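Local coordinates for protein pumilio homolog 23 (Arabidopsis thaliana, PDB 5WZJ) that binds RNA sequence-specifically, recognising an element of 18S rRNA through pumilio repeats packed into a right-handed superhelix, at residues 499-504 with 533-538; 507-512 with 542-547; 523-528 with 548-553; 457-462 with 490-495. All coordinates share one frame; numbering follows the deposited sequence.

Interaction 1. Residues 499-504 with 533-538. With nucleotides of chain B.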
# COMPACT_ATOMS: atom_id res chain seq x y z
N LEU A 499 10.70 -25.06 -11.98
CA LEU A 499 10.31 -24.10 -10.95
C LEU A 499 11.47 -23.22 -10.52
O LEU A 499 11.28 -22.02 -10.25
CB LEU A 499 9.75 -24.84 -9.74
CG LEU A 499 8.28 -25.22 -9.75
CD1 LEU A 499 7.99 -26.07 -8.52
CD2 LEU A 499 7.44 -23.95 -9.76
N SER A 500 12.67 -23.79 -10.41
CA SER A 500 13.81 -23.00 -9.94
C SER A 500 14.13 -21.86 -10.89
O SER A 500 14.65 -20.82 -10.46
CB SER A 500 15.04 -23.90 -9.76
OG SER A 500 15.59 -24.29 -11.01
N LEU A 501 13.81 -22.03 -12.18
CA LEU A 501 14.06 -20.99 -13.17
C LEU A 501 13.06 -19.84 -13.07
O LEU A 501 13.39 -18.72 -13.47
CB LEU A 501 14.03 -21.61 -14.57
CG LEU A 501 14.95 -22.82 -14.73
CD1 LEU A 501 14.87 -23.43 -16.12
CD2 LEU A 501 16.39 -22.46 -14.39
N HIS A 502 11.86 -20.10 -12.55
CA HIS A 502 10.92 -19.03 -12.23
C HIS A 502 11.44 -18.17 -11.09
O HIS A 502 12.03 -18.67 -10.13
CB HIS A 502 9.55 -19.60 -11.82
CG HIS A 502 8.68 -20.00 -12.97
ND1 HIS A 502 8.91 -21.13 -13.73
CD2 HIS A 502 7.55 -19.44 -13.48
CE1 HIS A 502 7.98 -21.25 -14.65
NE2 HIS A 502 7.14 -20.23 -14.52
N THR A 503 11.21 -16.86 -11.19
CA THR A 503 11.55 -15.96 -10.10
C THR A 503 10.75 -16.29 -8.84
O THR A 503 11.30 -16.35 -7.73
CB THR A 503 11.31 -14.51 -10.52
OG1 THR A 503 11.71 -14.33 -11.89
CG2 THR A 503 12.08 -13.57 -9.63
N SER A 504 9.44 -16.50 -9.00
CA SER A 504 8.59 -16.85 -7.87
C SER A 504 8.78 -18.30 -7.47
O SER A 504 8.97 -18.60 -6.28
CB SER A 504 7.12 -16.57 -8.23
OG SER A 504 6.23 -17.19 -7.31
N VAL A 533 23.20 -24.97 -15.30
CA VAL A 533 23.72 -23.94 -16.20
C VAL A 533 22.70 -22.81 -16.35
O VAL A 533 22.99 -21.65 -16.04
CB VAL A 533 24.09 -24.56 -17.56
CG1 VAL A 533 24.34 -23.46 -18.59
CG2 VAL A 533 25.31 -25.45 -17.42
N ASP A 534 21.49 -23.15 -16.81
CA ASP A 534 20.45 -22.14 -16.97
C ASP A 534 20.13 -21.43 -15.66
O ASP A 534 19.87 -20.22 -15.64
CB ASP A 534 19.19 -22.77 -17.56
CG ASP A 534 19.34 -23.11 -19.04
OD1 ASP A 534 19.96 -22.30 -19.76
OD2 ASP A 534 18.86 -24.18 -19.47
N LEU A 535 20.17 -22.17 -14.54
CA LEU A 535 19.78 -21.59 -13.25
C LEU A 535 20.77 -20.52 -12.79
O LEU A 535 20.37 -19.51 -12.21
CB LEU A 535 19.64 -22.69 -12.20
CG LEU A 535 19.22 -22.31 -10.78
CD1 LEU A 535 17.86 -21.60 -10.76
CD2 LEU A 535 19.20 -23.56 -9.88
N SER A 536 22.07 -20.73 -13.03
CA SER A 536 23.06 -19.74 -12.62
C SER A 536 22.92 -18.44 -13.41
O SER A 536 23.40 -17.40 -12.95
CB SER A 536 24.47 -20.29 -12.79
OG SER A 536 24.68 -20.67 -14.13
N LYS A 537 22.25 -18.48 -14.57
CA LYS A 537 22.03 -17.27 -15.35
C LYS A 537 20.98 -16.37 -14.72
O LYS A 537 21.01 -15.15 -14.92
CB LYS A 537 21.63 -17.64 -16.78
N THR A 538 20.04 -16.93 -13.95
CA THR A 538 18.91 -16.17 -13.44
C THR A 538 19.32 -15.33 -12.23
O THR A 538 20.41 -15.48 -11.67
CB THR A 538 17.75 -17.09 -13.06
OG1 THR A 538 18.10 -17.86 -11.91
CG2 THR A 538 17.44 -18.04 -14.21
P G B 2 12.24 -8.95 -5.87
OP1 G B 2 11.95 -7.69 -6.58
OP2 G B 2 12.56 -8.94 -4.42
O5' G B 2 10.95 -9.88 -6.08
C5' G B 2 10.69 -10.48 -7.34
C4' G B 2 9.44 -11.34 -7.27
O4' G B 2 9.66 -12.47 -6.40
C3' G B 2 8.21 -10.65 -6.71
O3' G B 2 7.54 -9.93 -7.74
C2' G B 2 7.37 -11.81 -6.15
O2' G B 2 6.48 -12.31 -7.14
C1' G B 2 8.43 -12.89 -5.86
N9 G B 2 8.61 -13.20 -4.43
C8 G B 2 9.19 -12.49 -3.39
N7 G B 2 9.17 -13.13 -2.25
C5 G B 2 8.54 -14.34 -2.55
C6 G B 2 8.22 -15.47 -1.74
O6 G B 2 8.43 -15.63 -0.53
N1 G B 2 7.59 -16.47 -2.47
C2 G B 2 7.29 -16.41 -3.80
N2 G B 2 6.68 -17.48 -4.33
N3 G B 2 7.59 -15.38 -4.58
C4 G B 2 8.20 -14.40 -3.88
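A leucine methyl pressed against polar atoms marks this contact: L535 CD1 lies 3.3 Å from the backbone O of S500 and 3.5 Å from S500 OG, yet no hydrogen bond spans the two segments. The polar atoms it covers are engaged with other partners, since S500 OG bonds G497 O and S500 O accepts from Q540 NE2. L535 reaches them because its CG stands anti to the backbone N (chi1 -179°), which carries both methyls towards S500. An alanine here would probably open a gap beside S500 and strip part of the apolar cover from its OG and O. Alongside, L501 lays CD2 on the backbone of the opposite helix, 3.7 Å from L535 CA, and also touches L535 CB. Where helix 532-537 ends, T538 OG1 bonds L535 O at 2.8 Å, in the carbonyl plane and on a lone pair; this oxygen also accepts from T538 N. T538 OG1 in turn caps G541 N at the start of helix 541-547, while its methyl points to L501 O. At the far end of 499-504 the surface turns to RNA: G2 of chain B gives its N2 to S504 OG, 3.0 Å away in an almost straight bond (169°). The helix end of Pumilio repeat 8 is thus joined to helix 532-537 by van der Waals packing, while S500 OG and O find their partners in G497 and Q540. Within 499-504 it is S504 that turns its hydroxyl to the RNA, where it accepts from the exocyclic amine of the guanine.

Interaction 2. Residues 507-512 with 542-547. With nucleotides of chain B.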
# COMPACT_ATOMS: atom_id res chain seq x y z
N PHE A 507 11.52 -19.54 -4.86
CA PHE A 507 11.20 -19.54 -3.43
C PHE A 507 10.48 -20.81 -3.04
O PHE A 507 10.69 -21.35 -1.95
CB PHE A 507 10.33 -18.34 -3.06
CG PHE A 507 11.04 -17.00 -3.16
CD1 PHE A 507 11.04 -16.28 -4.35
CD2 PHE A 507 11.66 -16.45 -2.04
CE1 PHE A 507 11.66 -15.05 -4.42
CE2 PHE A 507 12.28 -15.23 -2.12
CZ PHE A 507 12.28 -14.52 -3.31
N THR A 508 9.59 -21.30 -3.91
CA THR A 508 8.85 -22.52 -3.61
C THR A 508 9.78 -23.73 -3.54
O THR A 508 9.62 -24.59 -2.68
CB THR A 508 7.74 -22.72 -4.64
OG1 THR A 508 6.95 -21.52 -4.75
CG2 THR A 508 6.84 -23.89 -4.25
N VAL A 509 10.77 -23.80 -4.44
CA VAL A 509 11.76 -24.88 -4.37
C VAL A 509 12.46 -24.86 -3.02
O VAL A 509 12.61 -25.90 -2.36
CB VAL A 509 12.77 -24.76 -5.53
CG1 VAL A 509 13.88 -25.79 -5.36
CG2 VAL A 509 12.06 -24.93 -6.87
N GLU A 510 12.89 -23.68 -2.59
CA GLU A 510 13.53 -23.51 -1.29
C GLU A 510 12.67 -24.03 -0.15
O GLU A 510 13.17 -24.67 0.78
CB GLU A 510 13.79 -22.03 -1.04
CG GLU A 510 15.15 -21.51 -1.30
CD GLU A 510 15.16 -20.02 -1.12
OE1 GLU A 510 14.74 -19.30 -2.07
OE2 GLU A 510 15.53 -19.56 -0.02
N LYS A 511 11.39 -23.66 -0.15
CA LYS A 511 10.55 -23.99 0.98
C LYS A 511 10.11 -25.45 0.95
O LYS A 511 9.94 -26.06 2.01
CB LYS A 511 9.36 -23.03 1.03
CG LYS A 511 9.86 -21.58 1.11
CD LYS A 511 8.78 -20.57 1.41
CE LYS A 511 9.38 -19.15 1.43
NZ LYS A 511 8.35 -18.09 1.64
N CYS A 512 9.97 -26.03 -0.24
CA CYS A 512 9.82 -27.48 -0.34
C CYS A 512 11.06 -28.18 0.21
O CYS A 512 10.95 -29.09 1.04
CB CYS A 512 9.59 -27.91 -1.78
SG CYS A 512 7.96 -27.50 -2.43
N PRO A 542 22.03 -18.07 -8.33
CA PRO A 542 23.18 -18.13 -7.42
C PRO A 542 22.79 -18.34 -5.97
O PRO A 542 23.43 -19.14 -5.28
CB PRO A 542 23.86 -16.78 -7.64
CG PRO A 542 23.54 -16.44 -9.05
CD PRO A 542 22.14 -16.95 -9.28
N TYR A 543 21.75 -17.67 -5.49
CA TYR A 543 21.36 -17.87 -4.10
C TYR A 543 20.76 -19.26 -3.89
O TYR A 543 20.98 -19.88 -2.84
CB TYR A 543 20.38 -16.79 -3.66
CG TYR A 543 19.69 -17.14 -2.37
CD1 TYR A 543 20.33 -16.98 -1.15
CD2 TYR A 543 18.40 -17.66 -2.37
CE1 TYR A 543 19.70 -17.32 0.05
CE2 TYR A 543 17.77 -18.00 -1.19
CZ TYR A 543 18.41 -17.83 0.02
OH TYR A 543 17.76 -18.17 1.18
N LEU A 544 19.98 -19.75 -4.85
CA LEU A 544 19.42 -21.09 -4.73
C LEU A 544 20.53 -22.15 -4.75
O LEU A 544 20.53 -23.08 -3.94
CB LEU A 544 18.43 -21.33 -5.86
CG LEU A 544 17.43 -22.44 -5.61
CD1 LEU A 544 16.73 -22.15 -4.31
CD2 LEU A 544 16.42 -22.51 -6.74
N LEU A 545 21.48 -22.01 -5.68
CA LEU A 545 22.56 -22.98 -5.79
C LEU A 545 23.40 -23.02 -4.52
O LEU A 545 23.85 -24.10 -4.11
CB LEU A 545 23.43 -22.67 -7.02
CG LEU A 545 22.77 -22.90 -8.39
CD1 LEU A 545 23.58 -22.27 -9.51
CD2 LEU A 545 22.59 -24.39 -8.66
N ARG A 546 23.60 -21.86 -3.88
CA ARG A 546 24.40 -21.80 -2.66
C ARG A 546 23.64 -22.35 -1.46
O ARG A 546 24.21 -23.09 -0.64
CB ARG A 546 24.85 -20.36 -2.38
CG ARG A 546 26.21 -19.98 -2.95
CD ARG A 546 26.62 -18.55 -2.56
NE ARG A 546 25.96 -17.51 -3.35
CZ ARG A 546 24.98 -16.73 -2.91
NH1 ARG A 546 24.44 -15.82 -3.72
NH2 ARG A 546 24.53 -16.83 -1.67
N LYS A 547 22.37 -21.99 -1.32
CA LYS A 547 21.60 -22.40 -0.15
C LYS A 547 21.38 -23.91 -0.12
O LYS A 547 21.37 -24.51 0.96
CB LYS A 547 20.25 -21.68 -0.14
CG LYS A 547 19.40 -21.92 1.11
CD LYS A 547 17.95 -21.50 0.84
CE LYS A 547 17.13 -21.33 2.10
NZ LYS A 547 16.47 -22.59 2.54
O5' G B 1 16.48 -9.05 -4.56
C5' G B 1 16.53 -9.11 -5.98
C4' G B 1 15.79 -10.31 -6.52
O4' G B 1 16.49 -11.53 -6.16
C3' G B 1 14.37 -10.52 -5.99
O3' G B 1 13.41 -9.72 -6.67
C2' G B 1 14.16 -12.02 -6.17
O2' G B 1 13.81 -12.31 -7.51
C1' G B 1 15.57 -12.57 -5.91
N9 G B 1 15.74 -13.03 -4.52
C8 G B 1 16.09 -12.27 -3.42
N7 G B 1 16.15 -12.96 -2.31
C5 G B 1 15.82 -14.25 -2.70
C6 G B 1 15.71 -15.45 -1.93
O6 G B 1 15.90 -15.59 -0.71
N1 G B 1 15.34 -16.54 -2.72
C2 G B 1 15.10 -16.49 -4.08
N2 G B 1 14.75 -17.66 -4.66
N3 G B 1 15.20 -15.39 -4.81
C4 G B 1 15.56 -14.31 -4.06
P G B 2 12.24 -8.95 -5.87
OP1 G B 2 11.95 -7.69 -6.58
OP2 G B 2 12.56 -8.94 -4.42
O5' G B 2 10.95 -9.88 -6.08
C5' G B 2 10.69 -10.48 -7.34
C4' G B 2 9.44 -11.34 -7.27
O4' G B 2 9.66 -12.47 -6.40
C3' G B 2 8.21 -10.65 -6.71
O3' G B 2 7.54 -9.93 -7.74
C2' G B 2 7.37 -11.81 -6.15
O2' G B 2 6.48 -12.31 -7.14
C1' G B 2 8.43 -12.89 -5.86
N9 G B 2 8.61 -13.20 -4.43
C8 G B 2 9.19 -12.49 -3.39
N7 G B 2 9.17 -13.13 -2.25
C5 G B 2 8.54 -14.34 -2.55
C6 G B 2 8.22 -15.47 -1.74
O6 G B 2 8.43 -15.63 -0.53
N1 G B 2 7.59 -16.47 -2.47
C2 G B 2 7.29 -16.41 -3.80
N2 G B 2 6.68 -17.48 -4.33
N3 G B 2 7.59 -15.38 -4.58
C4 G B 2 8.20 -14.40 -3.88
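E510 and Y543 meet at about a right angle, the carboxylate plane turned 71° from the phenol ring. Y543 OH donates to E510 OE2 at 2.9 Å, approaching from above the carboxylate plane, 38° out of it. The other oxygen faces the RNA: G1 of chain B presents N1 to E510 OE1 at 2.9 Å and N2 to the same atom at 3.1 Å. Three bonds therefore hold the carboxylate, and the tyrosine is likely to fix its rotation for reading the guanine edge. K547 crosses E510 at roughly a right angle with its aliphatic chain, CD lying 3.5 Å from E510 CG, while its amine goes on to a salt bridge with D514. L544 also packs on E510, its CD1 3.5 Å from E510 CG. F507 is the stacking residue of this PUF repeat: its ring is inserted between two bases, with G2 of chain B over the centre of one face and G1 of chain B nearer the rim of the other. K511 NZ donates to O6 of G2 of chain B at 3.3 Å and also forms a salt bridge with E473. The helical segments 507-512 and 542-547 run nearly parallel, 11° apart, with axes 10.8 Å from each other. Behind them V509 packs on L499 of helix 496-501 and on I524 and L528 of helix 518-530, whereas T508 and K511 face helix 468-477 of the preceding repeat.

Interaction 3. Residues 523-528 with 548-553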
# COMPACT_ATOMS: atom_id res chain seq x y z
N ALA A 523 16.30 -35.69 -4.21
CA ALA A 523 15.58 -35.62 -5.48
C ALA A 523 15.52 -34.19 -6.01
O ALA A 523 15.76 -33.95 -7.19
CB ALA A 523 14.17 -36.20 -5.32
N ILE A 524 15.21 -33.22 -5.14
CA ILE A 524 15.20 -31.82 -5.55
C ILE A 524 16.59 -31.38 -6.01
O ILE A 524 16.74 -30.70 -7.04
CB ILE A 524 14.69 -30.92 -4.42
CG1 ILE A 524 13.20 -31.15 -4.15
CG2 ILE A 524 14.95 -29.43 -4.75
CD1 ILE A 524 12.75 -30.58 -2.81
N ALA A 525 17.62 -31.74 -5.25
CA ALA A 525 18.98 -31.34 -5.60
C ALA A 525 19.38 -31.92 -6.94
O ALA A 525 20.02 -31.25 -7.76
CB ALA A 525 19.95 -31.77 -4.50
N SER A 526 18.99 -33.17 -7.19
CA SER A 526 19.27 -33.82 -8.46
C SER A 526 18.60 -33.09 -9.62
O SER A 526 19.18 -32.96 -10.71
CB SER A 526 18.81 -35.28 -8.38
OG SER A 526 19.08 -35.98 -9.57
N GLU A 527 17.37 -32.60 -9.41
CA GLU A 527 16.67 -31.90 -10.48
C GLU A 527 17.31 -30.54 -10.77
O GLU A 527 17.43 -30.15 -11.94
CB GLU A 527 15.19 -31.75 -10.14
CG GLU A 527 14.45 -33.08 -10.17
CD GLU A 527 12.94 -32.93 -9.97
OE1 GLU A 527 12.34 -33.79 -9.30
OE2 GLU A 527 12.37 -31.96 -10.50
N LEU A 528 17.73 -29.81 -9.73
CA LEU A 528 18.39 -28.53 -9.98
C LEU A 528 19.73 -28.73 -10.67
O LEU A 528 20.16 -27.88 -11.46
CB LEU A 528 18.59 -27.76 -8.68
CG LEU A 528 17.34 -27.41 -7.85
CD1 LEU A 528 17.62 -26.25 -6.92
CD2 LEU A 528 16.16 -27.12 -8.75
N LEU A 548 21.20 -24.54 -1.28
CA LEU A 548 21.06 -25.99 -1.36
C LEU A 548 22.39 -26.70 -1.59
O LEU A 548 22.41 -27.93 -1.64
CB LEU A 548 20.06 -26.38 -2.46
CG LEU A 548 18.56 -26.35 -2.09
CD1 LEU A 548 18.15 -25.01 -1.50
CD2 LEU A 548 17.68 -26.69 -3.30
N ASP A 549 23.49 -25.95 -1.73
CA ASP A 549 24.83 -26.51 -1.95
C ASP A 549 24.83 -27.49 -3.12
O ASP A 549 25.25 -28.64 -3.00
CB ASP A 549 25.36 -27.17 -0.68
CG ASP A 549 26.82 -27.58 -0.80
OD1 ASP A 549 27.51 -27.11 -1.74
OD2 ASP A 549 27.28 -28.38 0.04
N ILE A 550 24.33 -27.03 -4.27
CA ILE A 550 24.17 -27.92 -5.41
C ILE A 550 25.53 -28.39 -5.91
O ILE A 550 25.69 -29.55 -6.31
CB ILE A 550 23.34 -27.23 -6.51
CG1 ILE A 550 21.91 -26.97 -5.99
CG2 ILE A 550 23.26 -28.09 -7.76
CD1 ILE A 550 21.17 -28.25 -5.54
N ASP A 551 26.54 -27.50 -5.86
CA ASP A 551 27.89 -27.90 -6.26
C ASP A 551 28.43 -29.01 -5.37
O ASP A 551 29.05 -29.96 -5.86
CB ASP A 551 28.83 -26.69 -6.22
CG ASP A 551 28.56 -25.69 -7.33
OD1 ASP A 551 27.97 -26.08 -8.36
OD2 ASP A 551 28.94 -24.51 -7.17
N GLY A 552 28.20 -28.92 -4.05
CA GLY A 552 28.67 -29.96 -3.14
C GLY A 552 27.96 -31.28 -3.35
O GLY A 552 28.56 -32.35 -3.19
N TYR A 553 26.67 -31.24 -3.69
CA TYR A 553 25.94 -32.46 -4.02
C TYR A 553 26.53 -33.13 -5.26
O TYR A 553 26.67 -34.36 -5.30
CB TYR A 553 24.45 -32.16 -4.24
CG TYR A 553 23.70 -33.36 -4.74
CD1 TYR A 553 23.50 -34.47 -3.92
CD2 TYR A 553 23.21 -33.41 -6.04
CE1 TYR A 553 22.82 -35.58 -4.38
CE2 TYR A 553 22.53 -34.52 -6.51
CZ TYR A 553 22.34 -35.61 -5.68
OH TYR A 553 21.68 -36.72 -6.15
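The methyl of A525 sits over one face of the Y553 ring, a CH-pi contact with CB 4.2 Å from the ring centroid and 19° off its normal. Beside it I550 extends CD1 to A525 CA at 3.8 Å, and the same methyl touches L528 CB. The third point of contact is L548, whose CD2 meets L528 CD1 at 3.6 Å, the two leucines crossing at about a right angle; L548 CD2 also brushes I524 CG2. Y553 CG is anti to the backbone N (chi1 173°), which stretches the ring across to helix 518-530 and brings CE2 within 3.8 Å of S526 N. Between L548 and I550 the chain changes course in a Schellman motif that ends helix 541-547, with D549 at positive phi (52°). D549 is at once the N-cap of helix 550-555: its OD1 accepts from G552 N at 3.0 Å, the donor lying above the carboxylate plane. The turn thereby directs L548 and I550, on either side of D549, at the same helix, 518-530, much of which belongs to Pumilio repeat 8. Farther out, W560 meets Y553 edge-to-face and donates its indole N-H to L548 O. On the other flank F513 of helix 503-514 touches both I524 and L548, and L544 of helix 541-547 packs on L528.

Interaction 4. Residues 457-462 with 490-495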
# COMPACT_ATOMS: atom_id res chain seq x y z
N GLU A 457 -0.51 -32.24 -12.08
CA GLU A 457 -0.38 -31.18 -13.07
C GLU A 457 -1.00 -29.87 -12.59
O GLU A 457 -0.47 -28.79 -12.87
CB GLU A 457 -0.97 -31.61 -14.41
CG GLU A 457 -2.43 -31.93 -14.39
CD GLU A 457 -2.92 -32.38 -15.75
OE1 GLU A 457 -3.07 -31.51 -16.65
OE2 GLU A 457 -3.13 -33.61 -15.92
N TYR A 458 -2.12 -29.94 -11.86
CA TYR A 458 -2.71 -28.72 -11.30
C TYR A 458 -1.81 -28.11 -10.21
O TYR A 458 -1.65 -26.89 -10.15
CB TYR A 458 -4.10 -28.99 -10.73
CG TYR A 458 -5.21 -29.25 -11.75
CD1 TYR A 458 -5.00 -29.08 -13.11
CD2 TYR A 458 -6.47 -29.65 -11.32
CE1 TYR A 458 -6.03 -29.32 -14.03
CE2 TYR A 458 -7.50 -29.88 -12.22
CZ TYR A 458 -7.28 -29.71 -13.57
OH TYR A 458 -8.31 -29.95 -14.45
N ILE A 459 -1.23 -28.96 -9.35
CA ILE A 459 -0.35 -28.46 -8.30
C ILE A 459 0.91 -27.82 -8.90
O ILE A 459 1.38 -26.78 -8.42
CB ILE A 459 0.01 -29.58 -7.30
CG1 ILE A 459 -1.21 -29.95 -6.45
CG2 ILE A 459 1.13 -29.16 -6.38
CD1 ILE A 459 -0.95 -31.03 -5.38
N THR A 460 1.48 -28.43 -9.94
CA THR A 460 2.66 -27.81 -10.56
C THR A 460 2.28 -26.51 -11.26
O THR A 460 3.02 -25.53 -11.19
CB THR A 460 3.34 -28.77 -11.54
OG1 THR A 460 2.46 -29.04 -12.63
CG2 THR A 460 3.68 -30.07 -10.86
N GLU A 461 1.13 -26.48 -11.94
CA GLU A 461 0.65 -25.23 -12.51
C GLU A 461 0.49 -24.15 -11.44
O GLU A 461 0.79 -22.97 -11.68
CB GLU A 461 -0.67 -25.44 -13.25
CG GLU A 461 -0.54 -26.22 -14.53
CD GLU A 461 0.19 -25.44 -15.60
OE1 GLU A 461 -0.49 -24.66 -16.31
OE2 GLU A 461 1.42 -25.59 -15.71
N THR A 462 -0.01 -24.54 -10.26
CA THR A 462 -0.16 -23.58 -9.17
C THR A 462 1.20 -23.05 -8.72
O THR A 462 1.37 -21.84 -8.52
CB THR A 462 -0.88 -24.23 -7.99
OG1 THR A 462 -2.13 -24.78 -8.43
CG2 THR A 462 -1.13 -23.20 -6.84
N ILE A 490 5.66 -34.29 -3.05
CA ILE A 490 5.96 -35.39 -3.97
C ILE A 490 5.31 -35.17 -5.33
O ILE A 490 5.89 -35.51 -6.37
CB ILE A 490 5.54 -36.74 -3.33
CG1 ILE A 490 6.53 -37.09 -2.22
CG2 ILE A 490 5.49 -37.87 -4.39
CD1 ILE A 490 6.08 -38.23 -1.31
N LYS A 491 4.13 -34.55 -5.36
CA LYS A 491 3.52 -34.35 -6.67
C LYS A 491 4.19 -33.23 -7.46
O LYS A 491 3.83 -33.02 -8.62
CB LYS A 491 2.02 -34.10 -6.51
CG LYS A 491 1.27 -35.43 -6.28
CD LYS A 491 -0.23 -35.27 -6.24
CE LYS A 491 -0.70 -34.76 -4.89
NZ LYS A 491 -2.19 -34.94 -4.78
N LEU A 492 5.16 -32.52 -6.89
CA LEU A 492 5.96 -31.58 -7.66
C LEU A 492 7.20 -32.22 -8.27
O LEU A 492 7.92 -31.55 -9.03
CB LEU A 492 6.39 -30.39 -6.80
CG LEU A 492 5.27 -29.47 -6.31
CD1 LEU A 492 5.83 -28.39 -5.41
CD2 LEU A 492 4.54 -28.83 -7.49
N ARG A 493 7.47 -33.50 -7.97
CA ARG A 493 8.66 -34.17 -8.48
C ARG A 493 8.67 -34.16 -10.00
O ARG A 493 7.63 -34.32 -10.64
CB ARG A 493 8.74 -35.61 -7.97
CG ARG A 493 9.13 -35.72 -6.50
CD ARG A 493 9.53 -37.15 -6.12
NE ARG A 493 10.76 -37.60 -6.78
CZ ARG A 493 11.45 -38.68 -6.42
NH1 ARG A 493 11.05 -39.42 -5.40
NH2 ARG A 493 12.55 -39.02 -7.09
N GLY A 494 9.85 -33.98 -10.57
CA GLY A 494 9.97 -33.80 -11.99
C GLY A 494 9.81 -32.38 -12.46
O GLY A 494 10.02 -32.10 -13.65
N HIS A 495 9.45 -31.45 -11.57
CA HIS A 495 9.23 -30.07 -11.96
C HIS A 495 10.06 -29.09 -11.17
O HIS A 495 9.92 -27.87 -11.37
CB HIS A 495 7.74 -29.70 -11.84
CG HIS A 495 6.88 -30.41 -12.83
ND1 HIS A 495 6.31 -31.64 -12.58
CD2 HIS A 495 6.53 -30.08 -14.10
CE1 HIS A 495 5.63 -32.03 -13.65
NE2 HIS A 495 5.75 -31.11 -14.58
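K491 crosses I459 at about a right angle, laying its CE 3.8 Å from I459 CD1. A bend at chi3 (-80°) turns its amine to the backbone oxygens of T452 and M454, so the aliphatic part packs while the charge finds carbonyl partners. The next residue, L492, fits CD2 against two methyls of the helix, 3.6 Å from I459 CG2 and 3.7 Å from T460 CG2. From there the chain folds through two overlapping beta turns, type I over I490 to R493 and type II over L492 to H495. G494 has a positive phi, where a CB would be jammed against the carbonyl of R493; its N bonds E527 of helix 518-530. H495, N-cap of helix 496-501, offers a ring face to T460: CG2 stands 3.8 Å from the ring centroid, a CH-pi contact, while the in-plane edge of the imidazole lies by L492 O. T460 can do this because OG1 turns back to E457 O at 3.0 Å, which leaves the methyl pointing across the contact. A serine in its place has no methyl to lay over the imidazole face, and would probably leave the H495 ring freer to turn and a gap beside L492 CD2. Between these segments of Pumilio repeats 7 and 8 the contact is apolar, methyls and a lysine methylene meeting one another and a ring face with no hydrogen bond across, while the threonine hydroxyl is satisfied inside its own helix.

Overall arrangement
Interaction 4 comes first along the chain and closes before the others open; the segments of interactions 1, 2 and 3 alternate along the chain. Centres of interactions 1 and 3 lie each about 10 Å from that of interaction 2, and interaction 4 is about 17 to 18 Å from all three. Helix 503-514 serves both interactions 1 and 2, and L528 of interaction 3 packs on both S500 of interaction 1 and L544 of interaction 2. E527 of 523-528 bonds G494 of 490-495, tying interaction 3 to interaction 4. Together they form the C-terminal end of the superhelix, where repeat 7 packs on repeat 8 and repeat 8 on the closing helices, with the guanines bound along interactions 1 and 2.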